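Local coordinates for 3-dehydroquinate dehydratase (Zymomonas mobilis subsp. mobilis, PDB 6SMF), which probably catalyses the trans-dehydration of 3-dehydroquinate to 3-dehydroshikimate through an enolate intermediate, a step of the shikimate pathway to chorismate, at residues P8-L13 with D144-L149; A38-L43 with F134-Y139; G61-W66 with L80-Y85; G129-F134 with S140-A145. All coordinates share one frame; numbering follows the deposited sequence.

Interaction 1. Residues P8-L13 with D144-L149; sequences PTIFIL and DAAAKL
I10 reaches across to the last turn of helix 136-147 with one methyl, CD1, which lies against the methyl of A146. The distance from I10 CD1 to A146 CB is 4.0 Å. The same methyl also meets the backbone where A146 passes into A147, with I10 CD1 4.1 Å from A147 N. It therefore touches both a side chain and the peptide behind it. The long branch of I10 is what spans the gap. It leaves the strand beside the backbone N (chi1 -70°), and an extended chi2 of 165° carries CD1 straight on to the helix. The CA atoms of I10 and A146 are 7.7 Å apart, and the gap is filled by this branch and the short CB of A146. Between side chains the contact is methyl on methyl, and 89 Å² is buried in all. In the flavodoxin-like alpha/beta fold of type II dehydroquinases, this is where the C-terminal helix lies on one face of the parallel sheet. Strand 9-14 runs inside that sheet, between strands 51-56 and 77-81. Its backbone is bonded to both neighbours: I10 pairs with T51 and E53, F11 with I79. I10 also packs on I79 of strand 77-81. Beyond the contact the helix gives way to the chain end. Just past the helix, K148 N still bonds to D144 O at 3.2 Å, while the bond from L149 N to A146 O, at 3.4 Å, is weak. The terminal carboxylate is held through L149 O by a hydrogen bond from K76 NZ.

Interaction 2. Residues A38-L43 with F134-Y139; sequences ANKLKL and FGAESY
Two helices on the same face of the sheet, 34-48 and the start of 136-147, pack together here. Between the two segments, L41 and Y139 form the buried part. Both methyls of L41 straddle the CB of Y139: L41 CD2 and L41 CD1 each lie 3.9 Å from Y139 CB. CD1 also comes obliquely to the ring, 4.2 Å from Y139 CD2. A chi1 of -69° swings the Y139 ring away from L41, and its hydroxyl bonds to N14 and to N81, a predicted substrate-binding residue. K40 lies on the solvent side. K40 CD touches A136 CB at 4.3 Å, and K40 CE lies 3.8 Å from E137 OE2. The opposite charges are near but not paired, with K40 NZ 4.6 Å from E137 OE2. E137 OE1 instead bonds to S140 OG. At the helix start S138 OG accepts a hydrogen bond from F134 N at 2.9 Å and is also bonded to H107 O. Both buried residues also rest on the sheet: L41 on I54 of strand 51-56, Y139 on V106 of strand 103-107. L143 of helix 136-147 also packs on L41.

Interaction 3. Residues G61-W66 with L80-Y85; sequences GALIDW and LNAAAY. With SO4 (sulfate ion), chain G.
The ring of Y85 meets L63 at its edge, near the ring plane, with L63 CD1 4.1 Å from Y85 CD2. The two side chains cross at about a right angle. The other flat group, the indole of W66, has the carbonyl oxygen A62 O over one face, 3.2 Å above the plane and nearer the edge of the ring than its centre. W66 also forms a cation-pi pair with R55. L63 is the residue of helix 60-72 that makes every close contact with the other segment. Its two methyls divide the work. L63 CD1 touches Y85 and also A82, 4.2 Å from A82 CA. L63 CD2 turns to the strand and lies 4.5 Å from L80 CD1. All four touching residues are buried, and the hydroxyl of Y85 is satisfied by N58 O. The helix backbone has a polar role at its start. G61 N donates to O3 of a sulfate at 2.9 Å, and H59 ND1 binds the same ion. The G61 and H59 of the third and fourth subunits also bind it, so the anion, probably from the crystallisation liquor, sits where three subunits meet. At the end of the strand, N81 OD1 accepts from A83 N at 3.1 Å in an Asx turn, the donor tilted 25° from the carbonyl plane. That turn would help set the amide of N81, whose ND2 bonds to a citrate, probably also from the liquor. The C-terminal end of a parallel strand is the usual place for an active site in such alpha/beta folds, consistent with the predicted substrate-binding role of N81.

Interaction 4. Residues G129-F134 with S140-A145; sequences GTISGF and SLALDA
Torsions of -54° at chi1 and -179° at chi2 extend the long branch of I131 and drive its CD1 methyl into helix 136-147. It lands on the backbone between L141 and A142, with I131 CD1 3.5 Å from A142 N. I131 CD1 is also 3.8 Å from L141 CB and 4.0 Å from A142 CB, so the methyl rests on the L141-A142 turn of the helix. The other branch is used too: I131 CG2 meets L141 CD1 at 4.0 Å. That leucine methyl sits over one face of the F134 ring. This is a CH-pi contact, with L141 CD1 4.3 Å from the ring centroid and 23° off its normal. L141 CD1 thus touches both the isoleucine and the phenylalanine. Strand 129-132 is the edge strand of the sheet within this chain, and the turn at G133 and F134 leads back into the helix. An antiparallel ladder from T130 to S132 carries the sheet into a second subunit, whose F134 packs on I131 and whose A145 packs on L141. Between the two segments the contact probably rests on shape and burial, since no polar side chain takes part.

Interactions 1, 2 and 4 all use helix 136-147, at its end, start and middle, and their centres lie 9 to 12 Å apart. Interaction 3 is 17 to 18 Å from each of them, centre to centre, and across the chain's centre from interactions 2 and 4. The parallel sheet joins the groups: strands 9-14 and 77-81, of interactions 1 and 3, are neighbours, and L13 O probably accepts from N81 N (2.9 Å). Interaction 1 spans nearly the whole chain, enclosing interactions 2 and 3. Interactions 2 and 4 alternate along it, and interaction 3 closes before interaction 4 opens. The C-terminal helix thus packs over the sheet, and the Y139-N81 hydrogen bond ties interaction 2 to interaction 3 at the predicted substrate site.

Interaction 1. Residues P8-L13 with D144-L149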
loop_
_atom_site.group_PDB
_atom_site.type_symbol
_atom_site.label_atom_id
_atom_site.label_comp_id
_atom_site.label_asym_id
_atom_site.label_seq_id
_atom_site.Cartn_x
_atom_site.Cartn_y
_atom_site.Cartn_z
ATOM N N PRO A 8 33.952 34.277 0.708
ATOM C CA PRO A 8 32.682 33.612 0.476
ATOM C C PRO A 8 32.099 33.201 1.832
ATOM O O PRO A 8 32.850 32.765 2.663
ATOM C CB PRO A 8 33.025 32.367 -0.368
ATOM C CG PRO A 8 34.393 32.624 -0.949
ATOM C CD PRO A 8 35.027 33.728 -0.126
ATOM N N THR A 9 30.798 33.390 2.045
ATOM C CA THR A 9 30.140 32.975 3.307
ATOM C C THR A 9 29.351 31.674 3.055
ATOM O O THR A 9 28.714 31.516 1.994
ATOM C CB THR A 9 29.380 34.143 3.956
ATOM O OG1 THR A 9 27.998 33.983 3.634
ATOM C CG2 THR A 9 29.909 35.516 3.575
ATOM N N ILE A 10 29.457 30.716 3.970
ATOM C CA ILE A 10 28.729 29.421 3.868
ATOM C C ILE A 10 27.855 29.269 5.107
ATOM O O ILE A 10 28.424 29.138 6.200
ATOM C CB ILE A 10 29.715 28.258 3.706
ATOM C CG1 ILE A 10 30.395 28.264 2.340
ATOM C CG2 ILE A 10 29.027 26.941 3.937
ATOM C CD1 ILE A 10 31.613 27.360 2.302
ATOM N N PHE A 11 26.536 29.296 4.934
ATOM C CA PHE A 11 25.548 29.004 5.995
ATOM C C PHE A 11 25.622 27.508 6.342
ATOM O O PHE A 11 25.756 26.624 5.450
ATOM C CB PHE A 11 24.150 29.396 5.529
ATOM C CG PHE A 11 23.844 30.864 5.651
ATOM C CD1 PHE A 11 24.647 31.803 5.042
ATOM C CD2 PHE A 11 22.741 31.305 6.374
ATOM C CE1 PHE A 11 24.376 33.153 5.185
ATOM C CE2 PHE A 11 22.445 32.653 6.474
ATOM C CZ PHE A 11 23.287 33.570 5.909
ATOM N N ILE A 12 25.600 27.232 7.642
ATOM C CA ILE A 12 25.524 25.861 8.197
ATOM C C ILE A 12 24.341 25.880 9.151
ATOM O O ILE A 12 24.427 26.589 10.181
ATOM C CB ILE A 12 26.831 25.478 8.887
ATOM C CG1 ILE A 12 28.028 25.639 7.943
ATOM C CG2 ILE A 12 26.727 24.074 9.455
ATOM C CD1 ILE A 12 29.362 25.220 8.545
ATOM N N LEU A 13 23.273 25.184 8.769
ATOM C CA LEU A 13 21.963 25.288 9.433
ATOM C C LEU A 13 21.616 23.945 10.072
ATOM O O LEU A 13 21.585 22.941 9.355
ATOM C CB LEU A 13 20.932 25.710 8.389
ATOM C CG LEU A 13 21.192 27.033 7.686
ATOM C CD1 LEU A 13 20.111 27.310 6.642
ATOM C CD2 LEU A 13 21.263 28.168 8.685
ATOM N N ASP A 144 34.539 21.174 3.148
ATOM C CA ASP A 144 35.583 21.047 2.082
ATOM C C ASP A 144 34.870 21.079 0.716
ATOM O O ASP A 144 35.264 21.838 -0.150
ATOM C CB ASP A 144 36.427 19.763 2.171
ATOM C CG ASP A 144 37.608 19.729 3.143
ATOM O OD1 ASP A 144 38.448 20.667 3.147
ATOM O OD2 ASP A 144 37.726 18.712 3.864
ATOM N N ALA A 145 33.829 20.273 0.541
ATOM C CA ALA A 145 33.150 20.127 -0.769
ATOM C C ALA A 145 32.536 21.486 -1.188
ATOM O O ALA A 145 32.569 21.841 -2.417
ATOM C CB ALA A 145 32.130 19.036 -0.631
ATOM N N ALA A 146 31.980 22.178 -0.175
ATOM C CA ALA A 146 31.255 23.465 -0.255
ATOM C C ALA A 146 32.215 24.590 -0.642
ATOM O O ALA A 146 31.814 25.482 -1.423
ATOM C CB ALA A 146 30.595 23.718 1.073
ATOM N N ALA A 147 33.430 24.577 -0.089
ATOM C CA ALA A 147 34.501 25.532 -0.438
ATOM C C ALA A 147 34.894 25.354 -1.914
ATOM O O ALA A 147 35.155 26.394 -2.549
ATOM C CB ALA A 147 35.687 25.349 0.486
ATOM N N LYS A 148 34.939 24.113 -2.436
ATOM C CA LYS A 148 35.425 23.800 -3.811
ATOM C C LYS A 148 34.301 24.029 -4.835
ATOM O O LYS A 148 34.562 23.750 -5.995
ATOM C CB LYS A 148 35.944 22.354 -3.930
ATOM C CG LYS A 148 37.198 21.998 -3.141
ATOM C CD LYS A 148 37.528 20.510 -3.192
ATOM C CE LYS A 148 38.906 20.183 -2.632
ATOM N NZ LYS A 148 39.001 18.761 -2.206
ATOM N N LEU A 149 33.121 24.551 -4.441
ATOM C CA LEU A 149 31.934 24.628 -5.346
ATOM C C LEU A 149 32.057 25.865 -6.224
ATOM O O LEU A 149 31.215 26.774 -6.109
ATOM C CB LEU A 149 30.620 24.686 -4.556
ATOM C CG LEU A 149 30.037 23.330 -4.169
ATOM C CD1 LEU A 149 28.698 23.504 -3.488
ATOM C CD2 LEU A 149 29.899 22.414 -5.384
ATOM O OXT LEU A 149 32.989 25.946 -7.016
#

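Interaction 2. Residues A38-L43 with F134-Y139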
loop_
_atom_site.group_PDB
_atom_site.type_symbol
_atom_site.label_atom_id
_atom_site.label_comp_id
_atom_site.label_asym_id
_atom_site.label_seq_id
_atom_site.Cartn_x
_atom_site.Cartn_y
_atom_site.Cartn_z
ATOM N N ALA A 38 30.798 23.391 15.954
ATOM C CA ALA A 38 30.882 24.809 15.533
ATOM C C ALA A 38 32.340 25.282 15.632
ATOM O O ALA A 38 32.824 25.968 14.694
ATOM C CB ALA A 38 29.956 25.663 16.367
ATOM N N ASN A 39 33.024 24.938 16.722
ATOM C CA ASN A 39 34.433 25.351 16.960
ATOM C C ASN A 39 35.323 24.661 15.925
ATOM O O ASN A 39 36.115 25.367 15.272
ATOM C CB ASN A 39 34.850 25.109 18.418
ATOM C CG ASN A 39 34.084 26.028 19.413
ATOM O OD1 ASN A 39 33.362 26.994 19.035
ATOM N ND2 ASN A 39 34.254 25.752 20.703
ATOM N N LYS A 40 35.151 23.340 15.731
ATOM C CA LYS A 40 35.925 22.560 14.720
ATOM C C LYS A 40 35.821 23.287 13.372
ATOM O O LYS A 40 36.901 23.507 12.731
ATOM C CB LYS A 40 35.412 21.125 14.591
ATOM C CG LYS A 40 36.196 20.006 15.271
ATOM C CD LYS A 40 35.514 18.615 14.995
ATOM C CE LYS A 40 36.451 17.441 14.730
ATOM N NZ LYS A 40 37.630 17.484 15.636
ATOM N N LEU A 41 34.579 23.684 13.020
ATOM C CA LEU A 41 34.171 24.175 11.675
ATOM C C LEU A 41 34.724 25.579 11.443
ATOM O O LEU A 41 35.213 25.827 10.333
ATOM C CB LEU A 41 32.641 24.163 11.530
ATOM C CG LEU A 41 32.016 22.780 11.308
ATOM C CD1 LEU A 41 30.498 22.846 11.359
ATOM C CD2 LEU A 41 32.460 22.176 9.983
ATOM N N LYS A 42 34.621 26.455 12.443
ATOM C CA LYS A 42 35.180 27.838 12.406
ATOM C C LYS A 42 36.687 27.799 12.113
ATOM O O LYS A 42 37.125 28.647 11.302
ATOM C CB LYS A 42 34.911 28.595 13.707
ATOM C CG LYS A 42 33.508 29.174 13.755
ATOM C CD LYS A 42 33.007 29.462 15.119
ATOM C CE LYS A 42 31.785 30.346 15.065
ATOM N NZ LYS A 42 31.108 30.321 16.374
ATOM N N LEU A 43 37.405 26.831 12.709
ATOM C CA LEU A 43 38.872 26.608 12.507
ATOM C C LEU A 43 39.139 26.077 11.096
ATOM O O LEU A 43 40.136 26.509 10.483
ATOM C CB LEU A 43 39.407 25.600 13.529
ATOM C CG LEU A 43 39.903 26.169 14.852
ATOM C CD1 LEU A 43 40.240 25.015 15.787
ATOM C CD2 LEU A 43 41.093 27.087 14.640
ATOM N N PHE A 134 29.141 10.163 9.446
ATOM C CA PHE A 134 30.559 10.335 9.864
ATOM C C PHE A 134 30.646 11.196 11.135
ATOM O O PHE A 134 31.733 11.720 11.419
ATOM C CB PHE A 134 31.389 10.946 8.724
ATOM C CG PHE A 134 31.333 10.174 7.431
ATOM C CD1 PHE A 134 32.144 9.069 7.225
ATOM C CD2 PHE A 134 30.411 10.512 6.439
ATOM C CE1 PHE A 134 32.050 8.339 6.045
ATOM C CE2 PHE A 134 30.351 9.803 5.247
ATOM C CZ PHE A 134 31.171 8.722 5.057
ATOM N N GLY A 135 29.557 11.323 11.889
ATOM C CA GLY A 135 29.432 12.276 13.004
ATOM C C GLY A 135 29.822 13.673 12.556
ATOM O O GLY A 135 29.326 14.125 11.486
ATOM N N ALA A 136 30.693 14.336 13.321
ATOM C CA ALA A 136 31.179 15.707 13.054
ATOM C C ALA A 136 31.902 15.774 11.696
ATOM O O ALA A 136 31.781 16.791 11.008
ATOM C CB ALA A 136 32.097 16.126 14.166
ATOM N N GLU A 137 32.635 14.708 11.346
ATOM C CA GLU A 137 33.342 14.580 10.041
ATOM C C GLU A 137 32.344 14.770 8.888
ATOM O O GLU A 137 32.822 15.218 7.852
ATOM C CB GLU A 137 34.141 13.268 9.936
ATOM C CG GLU A 137 35.446 13.263 10.730
ATOM C CD GLU A 137 36.310 14.545 10.668
ATOM O OE1 GLU A 137 36.620 15.026 9.518
ATOM O OE2 GLU A 137 36.647 15.120 11.766
ATOM N N SER A 138 31.046 14.452 9.043
ATOM C CA SER A 138 30.002 14.719 8.017
ATOM C C SER A 138 30.015 16.221 7.662
ATOM O O SER A 138 30.037 16.572 6.478
ATOM C CB SER A 138 28.603 14.240 8.417
ATOM O OG SER A 138 28.503 12.811 8.446
ATOM N N TYR A 139 30.016 17.084 8.658
ATOM C CA TYR A 139 30.101 18.555 8.474
ATOM C C TYR A 139 31.449 18.946 7.841
ATOM O O TYR A 139 31.453 19.754 6.885
ATOM C CB TYR A 139 29.905 19.278 9.814
ATOM C CG TYR A 139 28.499 19.188 10.361
ATOM C CD1 TYR A 139 28.116 18.126 11.170
ATOM C CD2 TYR A 139 27.565 20.185 10.107
ATOM C CE1 TYR A 139 26.848 18.057 11.709
ATOM C CE2 TYR A 139 26.294 20.124 10.648
ATOM C CZ TYR A 139 25.936 19.050 11.433
ATOM O OH TYR A 139 24.679 18.962 11.946
#

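Interaction 3. Residues G61-W66 with L80-Y85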
loop_
_atom_site.group_PDB
_atom_site.type_symbol
_atom_site.label_atom_id
_atom_site.label_comp_id
_atom_site.label_asym_id
_atom_site.label_seq_id
_atom_site.Cartn_x
_atom_site.Cartn_y
_atom_site.Cartn_z
ATOM N N GLY A 61 10.086 26.744 10.284
ATOM C CA GLY A 61 10.047 28.070 9.665
ATOM C C GLY A 61 11.404 28.765 9.702
ATOM O O GLY A 61 11.746 29.486 8.703
ATOM N N ALA A 62 12.153 28.632 10.806
ATOM C CA ALA A 62 13.489 29.258 10.919
ATOM C C ALA A 62 14.413 28.728 9.813
ATOM O O ALA A 62 15.069 29.531 9.157
ATOM C CB ALA A 62 14.058 29.078 12.293
ATOM N N LEU A 63 14.435 27.429 9.558
ATOM C CA LEU A 63 15.334 26.846 8.524
ATOM C C LEU A 63 14.990 27.431 7.155
ATOM O O LEU A 63 15.915 27.705 6.358
ATOM C CB LEU A 63 15.220 25.329 8.557
ATOM C CG LEU A 63 15.617 24.724 9.899
ATOM C CD1 LEU A 63 15.344 23.252 9.933
ATOM C CD2 LEU A 63 17.069 24.961 10.177
ATOM N N ILE A 64 13.709 27.663 6.897
ATOM C CA ILE A 64 13.268 28.216 5.586
ATOM C C ILE A 64 13.727 29.682 5.508
ATOM O O ILE A 64 14.416 30.026 4.501
ATOM C CB ILE A 64 11.760 28.025 5.401
ATOM C CG1 ILE A 64 11.410 26.528 5.330
ATOM C CG2 ILE A 64 11.290 28.779 4.192
ATOM C CD1 ILE A 64 9.987 26.198 5.743
ATOM N N ASP A 65 13.418 30.492 6.535
ATOM C CA ASP A 65 13.887 31.915 6.622
ATOM C C ASP A 65 15.389 31.954 6.298
ATOM O O ASP A 65 15.800 32.729 5.455
ATOM C CB ASP A 65 13.657 32.551 8.002
ATOM C CG ASP A 65 12.213 32.631 8.530
ATOM O OD1 ASP A 65 11.243 32.707 7.693
ATOM O OD2 ASP A 65 12.091 32.699 9.779
ATOM N N TRP A 66 16.172 31.065 6.909
ATOM C CA TRP A 66 17.657 31.018 6.786
ATOM C C TRP A 66 18.052 30.589 5.374
ATOM O O TRP A 66 18.932 31.214 4.800
ATOM C CB TRP A 66 18.301 30.147 7.878
ATOM C CG TRP A 66 18.143 30.750 9.236
ATOM C CD1 TRP A 66 17.963 32.075 9.521
ATOM C CD2 TRP A 66 18.163 30.080 10.500
ATOM N NE1 TRP A 66 17.824 32.266 10.865
ATOM C CE2 TRP A 66 17.973 31.068 11.494
ATOM C CE3 TRP A 66 18.324 28.753 10.900
ATOM C CZ2 TRP A 66 17.945 30.767 12.853
ATOM C CZ3 TRP A 66 18.317 28.457 12.249
ATOM C CH2 TRP A 66 18.123 29.450 13.207
ATOM N N LEU A 80 23.100 21.833 5.357
ATOM C CA LEU A 80 21.795 21.740 6.051
ATOM C C LEU A 80 21.650 20.359 6.673
ATOM O O LEU A 80 21.716 19.369 5.950
ATOM C CB LEU A 80 20.660 21.999 5.055
ATOM C CG LEU A 80 19.260 21.854 5.636
ATOM C CD1 LEU A 80 19.063 22.809 6.822
ATOM C CD2 LEU A 80 18.219 22.084 4.540
ATOM N N ASN A 81 21.513 20.335 7.991
ATOM C CA ASN A 81 21.079 19.167 8.783
ATOM C C ASN A 81 19.713 19.532 9.365
ATOM O O ASN A 81 19.668 20.167 10.409
ATOM C CB ASN A 81 22.128 18.817 9.839
ATOM C CG ASN A 81 21.758 17.523 10.499
ATOM O OD1 ASN A 81 20.613 17.122 10.363
ATOM N ND2 ASN A 81 22.687 16.884 11.195
ATOM N N ALA A 82 18.635 19.244 8.652
ATOM C CA ALA A 82 17.245 19.554 9.058
ATOM C C ALA A 82 16.774 18.615 10.178
ATOM O O ALA A 82 15.646 18.753 10.610
ATOM C CB ALA A 82 16.352 19.459 7.848
ATOM N N ALA A 83 17.607 17.687 10.632
ATOM C CA ALA A 83 17.251 16.668 11.655
ATOM C C ALA A 83 15.882 16.048 11.303
ATOM O O ALA A 83 15.724 15.647 10.114
ATOM C CB ALA A 83 17.281 17.262 13.024
ATOM N N ALA A 84 14.912 15.979 12.232
ATOM C CA ALA A 84 13.645 15.248 11.969
ATOM C C ALA A 84 12.867 15.900 10.824
ATOM O O ALA A 84 12.107 15.204 10.217
ATOM C CB ALA A 84 12.777 15.173 13.190
ATOM N N TYR A 85 13.040 17.195 10.558
ATOM C CA TYR A 85 12.235 17.887 9.528
ATOM C C TYR A 85 12.672 17.368 8.151
ATOM O O TYR A 85 11.912 17.558 7.181
ATOM C CB TYR A 85 12.335 19.419 9.638
ATOM C CG TYR A 85 11.661 20.035 10.835
ATOM C CD1 TYR A 85 10.418 19.613 11.261
ATOM C CD2 TYR A 85 12.261 21.067 11.555
ATOM C CE1 TYR A 85 9.797 20.192 12.357
ATOM C CE2 TYR A 85 11.659 21.631 12.664
ATOM C CZ TYR A 85 10.414 21.199 13.064
ATOM O OH TYR A 85 9.784 21.733 14.152
HETATM S S SO4 G . 7.080 27.133 13.469
HETATM O O1 SO4 G . 7.180 28.422 14.137
HETATM O O2 SO4 G . 5.739 27.026 12.913
HETATM O O3 SO4 G . 8.118 27.055 12.396
HETATM O O4 SO4 G . 7.270 26.062 14.462
#

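Interaction 4. Residues G129-F134 with S140-A145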
loop_
_atom_site.group_PDB
_atom_site.type_symbol
_atom_site.label_atom_id
_atom_site.label_comp_id
_atom_site.label_asym_id
_atom_site.label_seq_id
_atom_site.Cartn_x
_atom_site.Cartn_y
_atom_site.Cartn_z
ATOM N N GLY A 129 23.541 17.311 -2.985
ATOM C CA GLY A 129 24.327 16.171 -2.482
ATOM C C GLY A 129 24.083 15.985 -1.006
ATOM O O GLY A 129 23.492 16.909 -0.408
ATOM N N THR A 130 24.565 14.852 -0.482
ATOM C CA THR A 130 24.300 14.339 0.872
ATOM C C THR A 130 25.575 13.712 1.417
ATOM O O THR A 130 26.185 12.873 0.734
ATOM C CB THR A 130 23.176 13.293 0.829
ATOM O OG1 THR A 130 22.005 13.961 0.355
ATOM C CG2 THR A 130 22.874 12.671 2.172
ATOM N N ILE A 131 25.909 14.067 2.655
ATOM C CA ILE A 131 26.981 13.407 3.440
ATOM C C ILE A 131 26.364 12.951 4.756
ATOM O O ILE A 131 25.880 13.797 5.509
ATOM C CB ILE A 131 28.161 14.346 3.620
ATOM C CG1 ILE A 131 28.632 14.869 2.257
ATOM C CG2 ILE A 131 29.252 13.621 4.407
ATOM C CD1 ILE A 131 29.851 15.811 2.302
ATOM N N SER A 132 26.379 11.644 4.989
ATOM C CA SER A 132 25.747 11.010 6.163
ATOM C C SER A 132 26.716 10.060 6.845
ATOM O O SER A 132 27.311 9.265 6.138
ATOM C CB SER A 132 24.504 10.247 5.755
ATOM O OG SER A 132 23.509 11.156 5.354
ATOM N N GLY A 133 26.736 10.078 8.177
ATOM C CA GLY A 133 27.102 8.902 8.986
ATOM C C GLY A 133 28.462 9.018 9.610
ATOM O O GLY A 133 28.844 8.050 10.262
ATOM N N PHE A 134 29.141 10.163 9.446
ATOM C CA PHE A 134 30.559 10.335 9.864
ATOM C C PHE A 134 30.646 11.196 11.135
ATOM O O PHE A 134 31.733 11.720 11.419
ATOM C CB PHE A 134 31.389 10.946 8.724
ATOM C CG PHE A 134 31.333 10.174 7.431
ATOM C CD1 PHE A 134 32.144 9.069 7.225
ATOM C CD2 PHE A 134 30.411 10.512 6.439
ATOM C CE1 PHE A 134 32.050 8.339 6.045
ATOM C CE2 PHE A 134 30.351 9.803 5.247
ATOM C CZ PHE A 134 31.171 8.722 5.057
ATOM N N SER A 140 32.569 18.426 8.356
ATOM C CA SER A 140 33.917 18.821 7.891
ATOM C C SER A 140 34.031 18.514 6.384
ATOM O O SER A 140 34.481 19.412 5.635
ATOM C CB SER A 140 35.043 18.249 8.773
ATOM O OG SER A 140 35.730 17.139 8.203
ATOM N N LEU A 141 33.608 17.329 5.938
ATOM C CA LEU A 141 33.602 16.897 4.505
ATOM C C LEU A 141 32.722 17.828 3.666
ATOM O O LEU A 141 33.113 18.212 2.526
ATOM C CB LEU A 141 33.057 15.477 4.403
ATOM C CG LEU A 141 33.981 14.368 4.903
ATOM C CD1 LEU A 141 33.177 13.109 5.204
ATOM C CD2 LEU A 141 35.035 14.057 3.866
ATOM N N ALA A 142 31.563 18.153 4.208
ATOM C CA ALA A 142 30.576 19.062 3.589
ATOM C C ALA A 142 31.250 20.428 3.400
ATOM O O ALA A 142 31.139 20.998 2.313
ATOM C CB ALA A 142 29.340 19.116 4.469
ATOM N N LEU A 143 31.990 20.909 4.394
ATOM C CA LEU A 143 32.612 22.252 4.329
ATOM C C LEU A 143 33.735 22.254 3.269
ATOM O O LEU A 143 33.822 23.281 2.539
ATOM C CB LEU A 143 33.072 22.694 5.722
ATOM C CG LEU A 143 33.690 24.098 5.795
ATOM C CD1 LEU A 143 32.850 25.166 5.089
ATOM C CD2 LEU A 143 33.942 24.505 7.242
ATOM N N ASP A 144 34.539 21.174 3.148
ATOM C CA ASP A 144 35.583 21.047 2.082
ATOM C C ASP A 144 34.870 21.079 0.716
ATOM O O ASP A 144 35.264 21.838 -0.150
ATOM C CB ASP A 144 36.427 19.763 2.171
ATOM C CG ASP A 144 37.608 19.729 3.143
ATOM O OD1 ASP A 144 38.448 20.667 3.147
ATOM O OD2 ASP A 144 37.726 18.712 3.864
ATOM N N ALA A 145 33.829 20.273 0.541
ATOM C CA ALA A 145 33.150 20.127 -0.769
ATOM C C ALA A 145 32.536 21.486 -1.188
ATOM O O ALA A 145 32.569 21.841 -2.417
ATOM C CB ALA A 145 32.130 19.036 -0.631
#